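Long-range contact in AGR_C_1268p (Agrobacterium tumefaciens str. C58, PDB 2GHS), which probably hydrolyses sugar lactones as a metal-dependent gluconolactonase of the SMP-30/regucalcin family: residues N182-Y194 / M232-N245. Sequence-based numbering, arbitrary orientation.
Sequences NSICFSPDGTTGY and MDGSVCDAEGHIWN. With EDO (1,2-ethanediol), chain D.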
# COMPACT_ATOMS: atom_id res chain seq x y z
N ASN A 182 -6.99 3.60 -3.66
CA ASN A 182 -5.55 3.33 -3.78
C ASN A 182 -4.76 4.60 -3.62
O ASN A 182 -5.31 5.67 -3.32
CB ASN A 182 -5.30 2.64 -5.14
CG ASN A 182 -4.82 1.20 -5.01
OD1 ASN A 182 -3.95 0.91 -4.18
ND2 ASN A 182 -5.29 0.32 -5.93
N SER A 183 -3.45 4.48 -3.81
CA SER A 183 -2.50 5.60 -3.73
C SER A 183 -2.57 6.44 -2.50
O SER A 183 -2.26 7.63 -2.54
CB SER A 183 -2.64 6.49 -4.97
OG SER A 183 -1.58 7.45 -5.08
N ILE A 184 -3.00 5.84 -1.39
CA ILE A 184 -3.07 6.58 -0.13
C ILE A 184 -1.68 6.86 0.42
O ILE A 184 -0.86 5.93 0.65
CB ILE A 184 -3.93 5.83 0.89
CG1 ILE A 184 -5.39 5.69 0.39
CG2 ILE A 184 -3.90 6.55 2.21
CD1 ILE A 184 -6.20 4.76 1.29
N CYS A 185 -1.38 8.14 0.58
CA CYS A 185 -0.12 8.55 1.18
C CYS A 185 -0.21 10.01 1.58
O CYS A 185 -1.22 10.67 1.37
CB CYS A 185 1.06 8.31 0.22
SG CYS A 185 0.97 9.20 -1.32
N PHE A 186 0.83 10.51 2.23
CA PHE A 186 0.79 11.80 2.88
C PHE A 186 2.05 12.63 2.63
O PHE A 186 3.14 12.10 2.51
CB PHE A 186 0.59 11.64 4.41
CG PHE A 186 -0.62 10.83 4.73
CD1 PHE A 186 -1.88 11.37 4.63
CD2 PHE A 186 -0.48 9.51 5.09
CE1 PHE A 186 -3.01 10.56 4.87
CE2 PHE A 186 -1.57 8.69 5.34
CZ PHE A 186 -2.86 9.20 5.22
N SER A 187 1.90 13.94 2.60
CA SER A 187 3.02 14.85 2.43
C SER A 187 3.95 14.83 3.63
O SER A 187 3.54 14.39 4.73
CB SER A 187 2.49 16.25 2.18
OG SER A 187 1.89 16.78 3.34
N PRO A 188 5.18 15.33 3.47
CA PRO A 188 6.15 15.26 4.55
C PRO A 188 5.72 15.90 5.86
O PRO A 188 6.04 15.38 6.92
CB PRO A 188 7.38 15.98 3.98
CG PRO A 188 7.29 15.72 2.51
CD PRO A 188 5.80 15.89 2.23
N ASP A 189 4.93 16.97 5.81
CA ASP A 189 4.51 17.59 7.06
C ASP A 189 3.16 17.12 7.55
O ASP A 189 2.70 17.63 8.56
CB ASP A 189 4.60 19.08 6.98
CG ASP A 189 3.63 19.70 6.03
OD1 ASP A 189 2.80 19.01 5.40
OD2 ASP A 189 3.75 20.94 5.86
N GLY A 190 2.55 16.13 6.88
CA GLY A 190 1.25 15.60 7.33
C GLY A 190 0.04 16.47 7.00
O GLY A 190 -1.15 16.14 7.45
N THR A 191 0.27 17.55 6.26
CA THR A 191 -0.78 18.52 5.97
C THR A 191 -1.57 18.29 4.66
O THR A 191 -2.55 19.02 4.40
CB THR A 191 -0.25 19.95 5.97
OG1 THR A 191 0.76 20.07 4.96
CG2 THR A 191 0.31 20.32 7.31
N THR A 192 -1.13 17.31 3.86
CA THR A 192 -1.85 16.91 2.65
C THR A 192 -1.94 15.40 2.60
O THR A 192 -0.95 14.69 2.86
CB THR A 192 -1.15 17.43 1.38
OG1 THR A 192 -1.08 18.86 1.44
CG2 THR A 192 -1.88 17.07 0.12
N GLY A 193 -3.11 14.92 2.23
CA GLY A 193 -3.30 13.53 1.91
C GLY A 193 -3.60 13.35 0.45
O GLY A 193 -4.13 14.26 -0.21
N TYR A 194 -3.25 12.18 -0.05
CA TYR A 194 -3.48 11.81 -1.44
C TYR A 194 -4.21 10.48 -1.51
O TYR A 194 -4.06 9.62 -0.65
CB TYR A 194 -2.14 11.66 -2.19
CG TYR A 194 -1.25 12.89 -2.11
CD1 TYR A 194 -1.46 13.97 -2.92
CD2 TYR A 194 -0.17 12.94 -1.23
CE1 TYR A 194 -0.70 15.09 -2.84
CE2 TYR A 194 0.66 14.02 -1.16
CZ TYR A 194 0.39 15.12 -1.96
OH TYR A 194 1.20 16.24 -1.92
N MSE A 232 -3.52 3.42 -11.42
CA MSE A 232 -2.73 3.94 -10.30
C MSE A 232 -3.06 3.11 -9.07
O MSE A 232 -4.20 3.11 -8.59
CB MSE A 232 -3.00 5.41 -10.05
CG MSE A 232 -2.64 6.27 -11.22
SE MSE A 232 -2.91 8.17 -10.79
CE MSE A 232 -1.11 8.60 -10.20
N ASP A 233 -2.05 2.38 -8.58
CA ASP A 233 -2.25 1.49 -7.44
C ASP A 233 -1.62 2.13 -6.18
O ASP A 233 -1.86 3.31 -5.94
CB ASP A 233 -1.67 0.09 -7.77
CG ASP A 233 -2.72 -0.87 -8.28
OD1 ASP A 233 -3.67 -0.43 -8.99
OD2 ASP A 233 -2.59 -2.06 -7.98
N GLY A 234 -0.83 1.39 -5.38
CA GLY A 234 -0.29 1.94 -4.14
C GLY A 234 0.77 2.98 -4.38
O GLY A 234 1.42 2.99 -5.45
N SER A 235 0.88 3.89 -3.42
CA SER A 235 1.88 4.95 -3.45
C SER A 235 2.53 5.25 -2.12
O SER A 235 1.92 5.08 -1.06
CB SER A 235 1.25 6.27 -3.89
OG SER A 235 0.74 6.20 -5.22
N VAL A 236 3.77 5.72 -2.23
CA VAL A 236 4.49 6.35 -1.09
C VAL A 236 4.86 7.77 -1.49
O VAL A 236 4.84 8.14 -2.64
CB VAL A 236 5.70 5.55 -0.61
CG1 VAL A 236 5.27 4.22 -0.00
CG2 VAL A 236 6.72 5.37 -1.72
N CYS A 237 5.16 8.57 -0.49
CA CYS A 237 5.52 9.95 -0.65
C CYS A 237 6.87 10.15 0.07
O CYS A 237 7.02 9.83 1.26
CB CYS A 237 4.41 10.84 -0.12
SG CYS A 237 4.65 12.59 -0.36
N ASP A 238 7.89 10.60 -0.68
CA ASP A 238 9.23 10.69 -0.11
C ASP A 238 9.45 11.98 0.73
O ASP A 238 8.54 12.76 0.95
CB ASP A 238 10.32 10.47 -1.19
CG ASP A 238 10.45 11.60 -2.17
OD1 ASP A 238 9.99 12.73 -1.88
OD2 ASP A 238 11.06 11.38 -3.28
N ALA A 239 10.68 12.16 1.21
CA ALA A 239 10.96 13.21 2.18
C ALA A 239 10.86 14.58 1.52
O ALA A 239 10.72 15.58 2.23
CB ALA A 239 12.34 13.03 2.77
N GLU A 240 11.00 14.62 0.19
CA GLU A 240 10.85 15.85 -0.59
C GLU A 240 9.41 16.11 -1.02
O GLU A 240 9.13 17.18 -1.56
CB GLU A 240 11.66 15.77 -1.86
CG GLU A 240 13.07 16.03 -1.68
CD GLU A 240 13.75 16.21 -3.05
OE1 GLU A 240 13.05 16.25 -4.14
OE2 GLU A 240 14.99 16.32 -2.99
N GLY A 241 8.51 15.16 -0.81
CA GLY A 241 7.13 15.29 -1.19
C GLY A 241 6.77 14.69 -2.54
O GLY A 241 5.62 14.82 -2.95
N HIS A 242 7.72 14.05 -3.23
CA HIS A 242 7.40 13.36 -4.49
C HIS A 242 6.56 12.14 -4.19
O HIS A 242 6.79 11.42 -3.21
CB HIS A 242 8.66 12.92 -5.25
CG HIS A 242 9.42 14.04 -5.88
ND1 HIS A 242 10.32 13.85 -6.93
CD2 HIS A 242 9.49 15.35 -5.56
CE1 HIS A 242 10.85 15.01 -7.27
NE2 HIS A 242 10.37 15.94 -6.45
N ILE A 243 5.62 11.84 -5.10
CA ILE A 243 4.79 10.63 -5.02
C ILE A 243 5.37 9.57 -5.93
O ILE A 243 5.68 9.84 -7.09
CB ILE A 243 3.32 10.98 -5.37
CG1 ILE A 243 2.74 11.94 -4.32
CG2 ILE A 243 2.52 9.69 -5.57
CD1 ILE A 243 1.39 12.44 -4.64
N TRP A 244 5.52 8.35 -5.38
CA TRP A 244 6.01 7.22 -6.10
C TRP A 244 4.86 6.21 -6.15
O TRP A 244 4.45 5.70 -5.11
CB TRP A 244 7.21 6.60 -5.38
CG TRP A 244 8.42 7.50 -5.29
CD1 TRP A 244 8.54 8.65 -4.57
CD2 TRP A 244 9.66 7.31 -5.97
NE1 TRP A 244 9.82 9.16 -4.74
CE2 TRP A 244 10.51 8.35 -5.59
CE3 TRP A 244 10.16 6.32 -6.81
CZ2 TRP A 244 11.85 8.45 -6.06
CZ3 TRP A 244 11.49 6.41 -7.27
CH2 TRP A 244 12.29 7.48 -6.91
N ASN A 245 4.31 5.99 -7.34
CA ASN A 245 3.06 5.24 -7.56
C ASN A 245 3.28 3.99 -8.42
O ASN A 245 3.80 4.11 -9.55
CB ASN A 245 2.03 6.14 -8.26
CG ASN A 245 0.77 5.42 -8.63
OD1 ASN A 245 0.42 5.31 -9.82
ND2 ASN A 245 0.07 4.91 -7.61
C1 EDO D . -6.73 -4.13 -6.05
O1 EDO D . -6.47 -4.98 -4.92
C2 EDO D . -5.43 -3.38 -6.35
O2 EDO D . -5.03 -2.55 -5.23
O HOH W 1 -0.71 3.51 -0.94
O HOH W 2 3.80 15.95 -1.06
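Ser-183 and Gly-234 face each other where strands 182-186 and 232-237 run side by side in nearly the same direction, their axes 15° apart and 4.3 Å at closest approach. One weak backbone hydrogen bond crosses here, from Ser-183 N to Asp-233 O, and a little further along a water bridges Ile-184 O and Ser-235 N. The two serine hydroxyls meet tip to tip in a short hydrogen bond, Ser-183 OG lying 2.6 Å from Ser-235 OG; the first torsion of Ser-183 (-169°) turns OG away from its backbone N and onto its partner. Asn-245 ND2, on the following strand, donates to Ser-235 OG as well, at 2.8 Å and with the hydroxyl somewhat out of the amide plane, so this buried oxygen is gripped from two residues. In this six-bladed beta-propeller, the fold of the SMP-30 family, these are the innermost strands of consecutive blades, each paired with the strand that follows it. At one end Asn-182 and Asp-233 are both predicted to bind the divalent metal, Asp-233 also as proton donor/acceptor; the amide crosses the carboxylate obliquely, planes 27° apart, with Asn-182 ND2 3.5 Å from Asp-233 OD1. Asn-182 ND2 donates to O2 of a 1,2-ethanediol (3.0 Å), which is also hydrogen-bonded to Glu-52, Arg-135 and Asn-137 in the predicted metal and substrate site. The thiol of Cys-185 packs on CB of Ser-235 and of Cys-237, while Ile-243 sets its CD1 squarely over one face of the Tyr-194 ring, 3.5 Å from the centroid, in a CH-pi contact. A second water links Tyr-194 OH to Gly-241 O. At the end away from the pocket, Pro-188 of the type I turn Ser-187 to Gly-190 lies against another, Asp-238 to Gly-241, its CG 3.4 Å from Ala-239 O and its CD against Gly-241 CA.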